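Local coordinates for protein RNA 2'-o-ribose methyltransferase (Thermus thermophilus, PDB 1IPA) that probably transfers methyl groups to the 2'-hydroxyl of ribose in RNA, as a TrmH-family enzyme with a deep trefoil knot and an eL30-like domain, at residues R27-E32 / R101-T106; G33-E38 / N58-Q63; E48-W53 / A94-L99. All blocks are in the same frame, centred on the assembly; numbering follows the deposited sequence.

After strand 2-3 and two helices the chain enters strand 28-32, turns into helix 34-42, follows strand 47-53, passes through helix 59-66, strand 75-79 and helix 81-87, and returns along strand 96-101. Contact 1 closes the widest loop, with 68 residues between its segments, where strand 28-32 meets the end of strand 96-101. Contact 2 closes a loop of 19 residues and contact 3 one of 40; both are nested inside contact 1, and they cross each other because their segments alternate along the chain. Contact 2 sets helix 34-42 beside helix 59-66; contact 3 pairs strands 47-53 and 96-101. Together they tie the mixed sheet of the eL30-like domain to helices on one of its faces.

Contact 1: R27-E32 / R101-T106; sequences RRFLIE and RMPERT
The guanidinium of Arg28 overlaps one face of the Arg101 guanidinium, with Arg28 NH1 3.6 Å above that plane and displaced toward its rim. The two residues form an antiparallel non-hydrogen-bonded pair where strand 28-32, outermost in the mixed sheet of the eL30-like domain, meets the end of strand 96-101, so their side chains leave on the same face. The planes are turned 51° apart, and Arg28 NH2 comes within 3.1 Å of Arg101 NE; both are donors, so this is a close approach of like charges and not a bond. Glu48 forms a salt bridge with Arg28 NE and would be expected to offset much of that charge, while Arg28 NH1 is hydrogen-bonded to Gln26 O. An arginine suits this place because its several N-H groups serve partners in different directions. With an alanine here, Glu48 would probably lose its salt-bridge mate and the Arg101 guanidinium would be left freer to turn.

Just before the strand, Arg27 is the first residue to leave the preceding helix, and it does so with positive phi. Its carbonyl O accepts a straight bond from Met102 N at 2.8 Å. Phe29 is buried: with CG between the backbone N and the carbonyl carbon (chi1 64°), the ring presents an edge to residues 101-102. There CE2 lies 3.6 Å from Arg101 O and 3.7 Å from Met102 CA. Tyr154 meets the same ring, and Met102 and Pro103 also touch Tyr154, so a large apolar side chain suits this position. The rigid ring of Pro103 completes the packing, its CD 3.8 Å from Phe29 CE2.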
loop_
_atom_site.group_PDB
_atom_site.type_symbol
_atom_site.label_atom_id
_atom_site.label_comp_id
_atom_site.label_asym_id
_atom_site.label_seq_id
_atom_site.Cartn_x
_atom_site.Cartn_y
_atom_site.Cartn_z
ATOM N N ARG A 27 14.019 11.197 8.418
ATOM C CA ARG A 27 13.970 9.742 8.419
ATOM C C ARG A 27 13.079 9.186 9.521
ATOM O O ARG A 27 13.429 8.210 10.186
ATOM C CB ARG A 27 15.376 9.164 8.541
ATOM C CG ARG A 27 16.207 9.402 7.306
ATOM C CD ARG A 27 17.614 8.893 7.471
ATOM N NE ARG A 27 18.456 9.316 6.359
ATOM C CZ ARG A 27 19.749 9.031 6.241
ATOM N NH1 ARG A 27 20.370 8.314 7.173
ATOM N NH2 ARG A 27 20.421 9.464 5.181
ATOM N N ARG A 28 11.922 9.807 9.705
ATOM C CA ARG A 28 10.973 9.354 10.710
ATOM C C ARG A 28 9.538 9.495 10.209
ATOM O O ARG A 28 9.258 10.304 9.319
ATOM C CB ARG A 28 11.187 10.133 12.003
ATOM C CG ARG A 28 12.413 9.647 12.748
ATOM C CD ARG A 28 12.769 10.522 13.917
ATOM N NE ARG A 28 13.837 9.917 14.709
ATOM C CZ ARG A 28 15.074 9.706 14.273
ATOM N NH1 ARG A 28 15.417 10.054 13.041
ATOM N NH2 ARG A 28 15.969 9.137 15.070
ATOM N N PHE A 29 8.640 8.686 10.758
ATOM C CA PHE A 29 7.243 8.728 10.357
ATOM C C PHE A 29 6.353 8.181 11.463
ATOM O O PHE A 29 6.807 7.435 12.334
ATOM C CB PHE A 29 7.018 7.953 9.040
ATOM C CG PHE A 29 7.307 6.476 9.132
ATOM C CD1 PHE A 29 6.264 5.551 9.148
ATOM C CD2 PHE A 29 8.621 6.004 9.180
ATOM C CE1 PHE A 29 6.517 4.183 9.210
ATOM C CE2 PHE A 29 8.882 4.629 9.243
ATOM C CZ PHE A 29 7.820 3.720 9.256
ATOM N N LEU A 30 5.084 8.574 11.417
ATOM C CA LEU A 30 4.116 8.171 12.412
ATOM C C LEU A 30 3.361 6.936 11.976
ATOM O O LEU A 30 3.104 6.726 10.786
ATOM C CB LEU A 30 3.128 9.311 12.660
ATOM C CG LEU A 30 3.735 10.651 13.081
ATOM C CD1 LEU A 30 2.717 11.762 12.881
ATOM C CD2 LEU A 30 4.202 10.575 14.521
ATOM N N ILE A 31 3.016 6.107 12.951
ATOM C CA ILE A 31 2.273 4.902 12.670
ATOM C C ILE A 31 1.055 4.850 13.591
ATOM O O ILE A 31 1.169 4.517 14.770
ATOM C CB ILE A 31 3.143 3.656 12.883
ATOM C CG1 ILE A 31 4.419 3.763 12.027
ATOM C CG2 ILE A 31 2.345 2.410 12.534
ATOM C CD1 ILE A 31 5.388 2.573 12.168
ATOM N N GLU A 32 -0.103 5.198 13.040
ATOM C CA GLU A 32 -1.371 5.200 13.775
ATOM C C GLU A 32 -2.094 3.843 13.721
ATOM O O GLU A 32 -2.304 3.281 12.644
ATOM C CB GLU A 32 -2.281 6.303 13.212
ATOM C CG GLU A 32 -3.731 6.268 13.664
ATOM C CD GLU A 32 -4.483 7.578 13.352
ATOM O OE1 GLU A 32 -4.281 8.161 12.260
ATOM O OE2 GLU A 32 -5.289 8.018 14.203
ATOM N N ARG A 101 11.355 4.940 12.930
ATOM C CA ARG A 101 12.566 5.293 12.203
ATOM C C ARG A 101 12.384 4.773 10.775
ATOM O O ARG A 101 12.074 3.603 10.582
ATOM C CB ARG A 101 13.767 4.590 12.834
ATOM C CG ARG A 101 14.767 5.488 13.526
ATOM C CD ARG A 101 15.806 6.049 12.555
ATOM N NE ARG A 101 16.877 6.730 13.279
ATOM C CZ ARG A 101 17.962 7.250 12.712
ATOM N NH1 ARG A 101 18.131 7.175 11.399
ATOM N NH2 ARG A 101 18.885 7.834 13.464
ATOM N N MET A 102 12.568 5.630 9.776
ATOM C CA MET A 102 12.431 5.189 8.393
ATOM C C MET A 102 13.526 4.145 8.111
ATOM O O MET A 102 14.710 4.454 8.117
ATOM C CB MET A 102 12.563 6.386 7.449
ATOM C CG MET A 102 12.043 6.152 6.050
ATOM S SD MET A 102 12.187 7.606 5.014
ATOM C CE MET A 102 10.717 8.429 5.425
ATOM N N PRO A 103 13.127 2.889 7.872
ATOM C CA PRO A 103 13.979 1.729 7.587
ATOM C C PRO A 103 15.188 1.940 6.679
ATOM O O PRO A 103 15.291 2.941 5.965
ATOM C CB PRO A 103 12.997 0.728 6.997
ATOM C CG PRO A 103 11.756 1.003 7.788
ATOM C CD PRO A 103 11.703 2.516 7.782
ATOM N N GLU A 104 16.097 0.965 6.720
ATOM C CA GLU A 104 17.313 0.985 5.915
ATOM C C GLU A 104 16.996 0.531 4.492
ATOM O O GLU A 104 17.264 -0.612 4.114
ATOM C CB GLU A 104 18.375 0.055 6.512
ATOM C CG GLU A 104 18.771 0.365 7.944
ATOM C CD GLU A 104 19.913 -0.517 8.433
ATOM O OE1 GLU A 104 19.787 -1.758 8.348
ATOM O OE2 GLU A 104 20.935 0.030 8.905
ATOM N N ARG A 105 16.408 1.438 3.722
ATOM C CA ARG A 105 16.043 1.189 2.335
ATOM C C ARG A 105 17.063 0.306 1.610
ATOM O O ARG A 105 18.053 0.800 1.059
ATOM C CB ARG A 105 15.898 2.536 1.629
ATOM C CG ARG A 105 16.697 3.641 2.316
ATOM C CD ARG A 105 16.400 5.013 1.740
ATOM N NE ARG A 105 17.046 6.072 2.510
ATOM C CZ ARG A 105 16.737 6.386 3.766
ATOM N NH1 ARG A 105 15.783 5.723 4.409
ATOM N NH2 ARG A 105 17.386 7.366 4.380
ATOM N N THR A 106 16.811 -1.004 1.619
ATOM C CA THR A 106 17.694 -1.973 0.973
ATOM C C THR A 106 17.501 -1.947 -0.545
ATOM O O THR A 106 16.386 -2.115 -1.048
ATOM C CB THR A 106 17.432 -3.406 1.501
ATOM O OG1 THR A 106 18.377 -4.315 0.920
ATOM C CG2 THR A 106 16.020 -3.853 1.154
#

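Contact 2: G33-E38 / N58-Q63; sequences GAREIE and NPEEQQ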
loop_
_atom_site.group_PDB
_atom_site.type_symbol
_atom_site.label_atom_id
_atom_site.label_comp_id
_atom_site.label_asym_id
_atom_site.label_seq_id
_atom_site.Cartn_x
_atom_site.Cartn_y
_atom_site.Cartn_z
ATOM N N GLY A 33 -2.462 3.321 14.889
ATOM C CA GLY A 33 -3.168 2.056 14.943
ATOM C C GLY A 33 -2.354 0.908 15.502
ATOM O O GLY A 33 -1.212 0.681 15.091
ATOM N N ALA A 34 -2.955 0.168 16.427
ATOM C CA ALA A 34 -2.297 -0.965 17.066
ATOM C C ALA A 34 -1.875 -2.065 16.096
ATOM O O ALA A 34 -0.811 -2.678 16.265
ATOM C CB ALA A 34 -3.200 -1.545 18.136
ATOM N N ARG A 35 -2.697 -2.334 15.085
ATOM C CA ARG A 35 -2.326 -3.382 14.140
ATOM C C ARG A 35 -1.212 -2.902 13.210
ATOM O O ARG A 35 -0.253 -3.633 12.959
ATOM C CB ARG A 35 -3.529 -3.855 13.316
ATOM C CG ARG A 35 -3.260 -5.191 12.628
ATOM C CD ARG A 35 -2.951 -6.253 13.674
ATOM N NE ARG A 35 -1.971 -7.242 13.240
ATOM C CZ ARG A 35 -2.253 -8.362 12.576
ATOM N NH1 ARG A 35 -3.509 -8.658 12.248
ATOM N NH2 ARG A 35 -1.272 -9.198 12.249
ATOM N N GLU A 36 -1.338 -1.678 12.699
ATOM C CA GLU A 36 -0.308 -1.125 11.826
ATOM C C GLU A 36 1.024 -1.113 12.575
ATOM O O GLU A 36 2.045 -1.520 12.041
ATOM C CB GLU A 36 -0.660 0.300 11.391
ATOM C CG GLU A 36 -1.855 0.409 10.457
ATOM C CD GLU A 36 -3.152 -0.045 11.108
ATOM O OE1 GLU A 36 -3.264 0.042 12.352
ATOM O OE2 GLU A 36 -4.064 -0.476 10.373
ATOM N N ILE A 37 1.004 -0.651 13.822
ATOM C CA ILE A 37 2.217 -0.607 14.630
ATOM C C ILE A 37 2.805 -2.009 14.793
ATOM O O ILE A 37 4.019 -2.200 14.691
ATOM C CB ILE A 37 1.932 -0.003 16.025
ATOM C CG1 ILE A 37 1.670 1.500 15.894
ATOM C CG2 ILE A 37 3.088 -0.277 16.961
ATOM C CD1 ILE A 37 1.129 2.155 17.145
ATOM N N GLU A 38 1.948 -2.997 15.024
ATOM C CA GLU A 38 2.429 -4.361 15.197
ATOM C C GLU A 38 3.087 -4.905 13.940
ATOM O O GLU A 38 4.185 -5.458 14.001
ATOM C CB GLU A 38 1.295 -5.288 15.604
ATOM C CG GLU A 38 1.787 -6.661 15.984
ATOM C CD GLU A 38 0.661 -7.581 16.353
ATOM O OE1 GLU A 38 -0.218 -7.788 15.490
ATOM O OE2 GLU A 38 0.653 -8.092 17.500
ATOM N N ASN A 58 -7.880 0.226 23.907
ATOM C CA ASN A 58 -8.762 -0.928 23.762
ATOM C C ASN A 58 -7.905 -2.186 23.942
ATOM O O ASN A 58 -6.676 -2.098 23.986
ATOM C CB ASN A 58 -9.469 -0.929 22.395
ATOM C CG ASN A 58 -8.505 -0.871 21.225
ATOM O OD1 ASN A 58 -7.519 -1.608 21.173
ATOM N ND2 ASN A 58 -8.799 -0.002 20.267
ATOM N N PRO A 59 -8.537 -3.367 24.061
ATOM C CA PRO A 59 -7.815 -4.632 24.248
ATOM C C PRO A 59 -6.636 -4.847 23.309
ATOM O O PRO A 59 -5.524 -5.143 23.753
ATOM C CB PRO A 59 -8.906 -5.679 24.052
ATOM C CG PRO A 59 -10.115 -4.987 24.598
ATOM C CD PRO A 59 -9.992 -3.605 24.006
ATOM N N GLU A 60 -6.887 -4.709 22.010
ATOM C CA GLU A 60 -5.843 -4.895 21.013
ATOM C C GLU A 60 -4.717 -3.892 21.221
ATOM O O GLU A 60 -3.546 -4.262 21.236
ATOM C CB GLU A 60 -6.421 -4.760 19.602
ATOM C CG GLU A 60 -5.364 -4.771 18.511
ATOM C CD GLU A 60 -5.945 -4.996 17.126
ATOM O OE1 GLU A 60 -7.079 -4.532 16.865
ATOM O OE2 GLU A 60 -5.256 -5.630 16.295
ATOM N N GLU A 61 -5.073 -2.625 21.388
ATOM C CA GLU A 61 -4.074 -1.592 21.614
ATOM C C GLU A 61 -3.297 -1.880 22.893
ATOM O O GLU A 61 -2.136 -1.499 23.028
ATOM C CB GLU A 61 -4.746 -0.224 21.712
ATOM C CG GLU A 61 -5.122 0.354 20.373
ATOM C CD GLU A 61 -6.055 1.534 20.496
ATOM O OE1 GLU A 61 -6.262 2.237 19.490
ATOM O OE2 GLU A 61 -6.592 1.756 21.597
ATOM N N GLN A 62 -3.946 -2.569 23.824
ATOM C CA GLN A 62 -3.325 -2.909 25.096
ATOM C C GLN A 62 -2.270 -4.009 24.948
ATOM O O GLN A 62 -1.205 -3.939 25.566
ATOM C CB GLN A 62 -4.400 -3.345 26.099
ATOM C CG GLN A 62 -3.962 -3.272 27.556
ATOM C CD GLN A 62 -3.670 -1.844 28.012
ATOM O OE1 GLN A 62 -4.535 -0.962 27.935
ATOM N NE2 GLN A 62 -2.449 -1.612 28.494
ATOM N N GLN A 63 -2.554 -5.023 24.135
ATOM C CA GLN A 63 -1.587 -6.096 23.948
ATOM C C GLN A 63 -0.417 -5.643 23.081
ATOM O O GLN A 63 0.685 -6.175 23.203
ATOM C CB GLN A 63 -2.251 -7.355 23.364
ATOM C CG GLN A 63 -2.891 -7.225 21.983
ATOM C CD GLN A 63 -1.919 -7.473 20.834
ATOM O OE1 GLN A 63 -0.969 -8.243 20.960
ATOM N NE2 GLN A 63 -2.177 -6.839 19.699
#
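Ala34 CB presses against the side chain of Glu61, 3.5 Å from its CG, and also touches Glu60 CG at 3.9 Å. A small methyl suits this position, because here the first turns of two helices come together, with Ala34 and Glu61 as the residues nearest in backbone. Segments 34-38 and 59-63 run roughly the same way, their axes 27° apart and 9.5 Å distant.

Glu61 has CG beside its backbone N and an extended chain beyond it, which carries the carboxylate back toward the start of its own helix. There it makes a capping box with Asn58: Glu61 N gives a hydrogen bond to Asn58 OD1 at 2.7 Å, and Asn58 N returns one to Glu61 OE2. The other carboxylate oxygen, OE1, accepts from Gly95 N, fastening the helix start to the approach to strand 96-101.

Farther out, Glu60 stretches with CG anti to the backbone N (chi1 173°) and lays OE2 3.5 Å from Arg35 CD, the two chains crossing nearly at right angles. Only the aliphatic part of Arg35 is met; bends at chi2 and chi3 turn its NE to Glu38 OE1, a salt bridge of 2.9 Å within the helix. Gln63 starts from the hindered chi1 of 62°, and its NE2 gives a weak bond to Glu60 O; Glu38 OE2 lies 3.8 Å from Gln63 NE2, too far for a hydrogen bond.

Contact 3: E48-W53 / A94-L99; sequences EQALVW and AGLIAL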
loop_
_atom_site.group_PDB
_atom_site.type_symbol
_atom_site.label_atom_id
_atom_site.label_comp_id
_atom_site.label_asym_id
_atom_site.label_seq_id
_atom_site.Cartn_x
_atom_site.Cartn_y
_atom_site.Cartn_z
ATOM N N GLU A 48 10.681 4.684 18.225
ATOM C CA GLU A 48 11.406 5.524 19.174
ATOM C C GLU A 48 10.513 5.938 20.334
ATOM O O GLU A 48 10.972 6.055 21.469
ATOM C CB GLU A 48 11.981 6.754 18.486
ATOM C CG GLU A 48 12.959 6.401 17.393
ATOM C CD GLU A 48 13.839 7.562 17.001
ATOM O OE1 GLU A 48 13.300 8.675 16.834
ATOM O OE2 GLU A 48 15.065 7.352 16.855
ATOM N N GLN A 49 9.237 6.159 20.052
ATOM C CA GLN A 49 8.310 6.519 21.105
ATOM C C GLN A 49 6.870 6.194 20.749
ATOM O O GLN A 49 6.518 6.082 19.578
ATOM C CB GLN A 49 8.441 8.001 21.471
ATOM C CG GLN A 49 8.065 8.981 20.396
ATOM C CD GLN A 49 8.235 10.411 20.870
ATOM O OE1 GLN A 49 9.278 10.769 21.415
ATOM N NE2 GLN A 49 7.215 11.234 20.666
ATOM N N ALA A 50 6.047 6.026 21.778
ATOM C CA ALA A 50 4.646 5.713 21.583
ATOM C C ALA A 50 3.767 6.671 22.360
ATOM O O ALA A 50 4.027 6.957 23.524
ATOM C CB ALA A 50 4.363 4.285 22.022
ATOM N N LEU A 51 2.729 7.174 21.707
ATOM C CA LEU A 51 1.793 8.069 22.362
ATOM C C LEU A 51 0.588 7.222 22.743
ATOM O O LEU A 51 0.226 6.294 22.015
ATOM C CB LEU A 51 1.382 9.206 21.425
ATOM C CG LEU A 51 2.354 10.388 21.358
ATOM C CD1 LEU A 51 3.731 9.936 20.896
ATOM C CD2 LEU A 51 1.788 11.434 20.416
ATOM N N VAL A 52 -0.021 7.541 23.883
ATOM C CA VAL A 52 -1.166 6.794 24.393
ATOM C C VAL A 52 -2.310 7.686 24.868
ATOM O O VAL A 52 -2.082 8.666 25.569
ATOM C CB VAL A 52 -0.732 5.915 25.571
ATOM C CG1 VAL A 52 -1.913 5.107 26.089
ATOM C CG2 VAL A 52 0.409 5.010 25.143
ATOM N N TRP A 53 -3.534 7.333 24.482
ATOM C CA TRP A 53 -4.743 8.066 24.873
ATOM C C TRP A 53 -4.856 8.058 26.399
ATOM O O TRP A 53 -4.832 6.997 27.032
ATOM C CB TRP A 53 -5.967 7.381 24.250
ATOM C CG TRP A 53 -7.350 7.839 24.695
ATOM C CD1 TRP A 53 -8.462 7.040 24.852
ATOM C CD2 TRP A 53 -7.793 9.182 24.949
ATOM N NE1 TRP A 53 -9.559 7.802 25.183
ATOM C CE2 TRP A 53 -9.179 9.117 25.249
ATOM C CE3 TRP A 53 -7.160 10.430 24.950
ATOM C CZ2 TRP A 53 -9.934 10.253 25.545
ATOM C CZ3 TRP A 53 -7.914 11.562 25.247
ATOM C CH2 TRP A 53 -9.286 11.465 25.539
ATOM N N ALA A 94 -6.739 6.602 16.517
ATOM C CA ALA A 94 -6.436 5.444 17.344
ATOM C C ALA A 94 -5.992 5.961 18.705
ATOM O O ALA A 94 -5.768 7.159 18.879
ATOM C CB ALA A 94 -5.335 4.625 16.718
ATOM N N GLY A 95 -5.870 5.060 19.672
ATOM C CA GLY A 95 -5.454 5.479 20.995
ATOM C C GLY A 95 -3.963 5.278 21.141
ATOM O O GLY A 95 -3.363 5.662 22.147
ATOM N N LEU A 96 -3.367 4.684 20.114
ATOM C CA LEU A 96 -1.940 4.401 20.111
ATOM C C LEU A 96 -1.308 4.784 18.786
ATOM O O LEU A 96 -1.657 4.229 17.741
ATOM C CB LEU A 96 -1.710 2.915 20.379
ATOM C CG LEU A 96 -0.268 2.470 20.611
ATOM C CD1 LEU A 96 0.255 3.085 21.906
ATOM C CD2 LEU A 96 -0.216 0.945 20.683
ATOM N N ILE A 97 -0.390 5.746 18.838
ATOM C CA ILE A 97 0.330 6.224 17.659
ATOM C C ILE A 97 1.807 6.167 17.991
ATOM O O ILE A 97 2.217 6.609 19.062
ATOM C CB ILE A 97 0.009 7.690 17.327
ATOM C CG1 ILE A 97 -1.473 7.860 16.999
ATOM C CG2 ILE A 97 0.873 8.143 16.162
ATOM C CD1 ILE A 97 -1.846 9.294 16.628
ATOM N N ALA A 98 2.618 5.647 17.079
ATOM C CA ALA A 98 4.038 5.553 17.352
ATOM C C ALA A 98 4.896 6.377 16.411
ATOM O O ALA A 98 4.465 6.769 15.324
ATOM C CB ALA A 98 4.469 4.102 17.304
ATOM N N LEU A 99 6.111 6.663 16.858
ATOM C CA LEU A 99 7.071 7.399 16.054
ATOM C C LEU A 99 8.030 6.319 15.598
ATOM O O LEU A 99 8.593 5.597 16.423
ATOM C CB LEU A 99 7.824 8.428 16.901
ATOM C CG LEU A 99 8.927 9.219 16.188
ATOM C CD1 LEU A 99 8.311 10.011 15.028
ATOM C CD2 LEU A 99 9.622 10.162 17.167
#
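Strands 48-53 and 96-99 run antiparallel, 163° apart and 4.6 Å between axes, with five backbone hydrogen bonds linking the two segments from Glu48 N to Trp53 N, among them an almost straight one of 2.8 Å from Leu51 N to Ile97 O and a longer return of 3.3 Å from Ile97 N to Leu51 O. They are neighbouring strands within the eL30-like domain, and strand 75-79 bonds to the far edge of 48-53.

Side chains alternate between two faces, each backed by helices. Ala50, Val52, Leu96 and Ala98 share one, toward helices 34-42 and 59-66; here Ala50 and Ala98 form a non-hydrogen-bonded pair, CA to CA 4.3 Å. Val52 and Leu96 lie side by side, Val52 CG2 3.8 Å from Leu96 CD1. Leu96 has CG anti to its backbone N (chi1 -171°), and chi2 of 66° then brings CD1 both to Val52 CG2 and close to the Leu51 carbonyl oxygen. Gln49, Leu51, Ile97 and Leu99 occupy the other face, where leucines and isoleucine fill the interface with helices 9-15 and 81-87. Gln49 fits among them because its CG packs on Leu99 CB at 3.5 Å while its OE1 accepts from Arg10.

Gly95 suits the end of the ladder, since a CB there would crowd Trp53 CB. Its carbonyl O takes the Trp53 N-H, with Gly95 O 2.9 Å from Trp53 N.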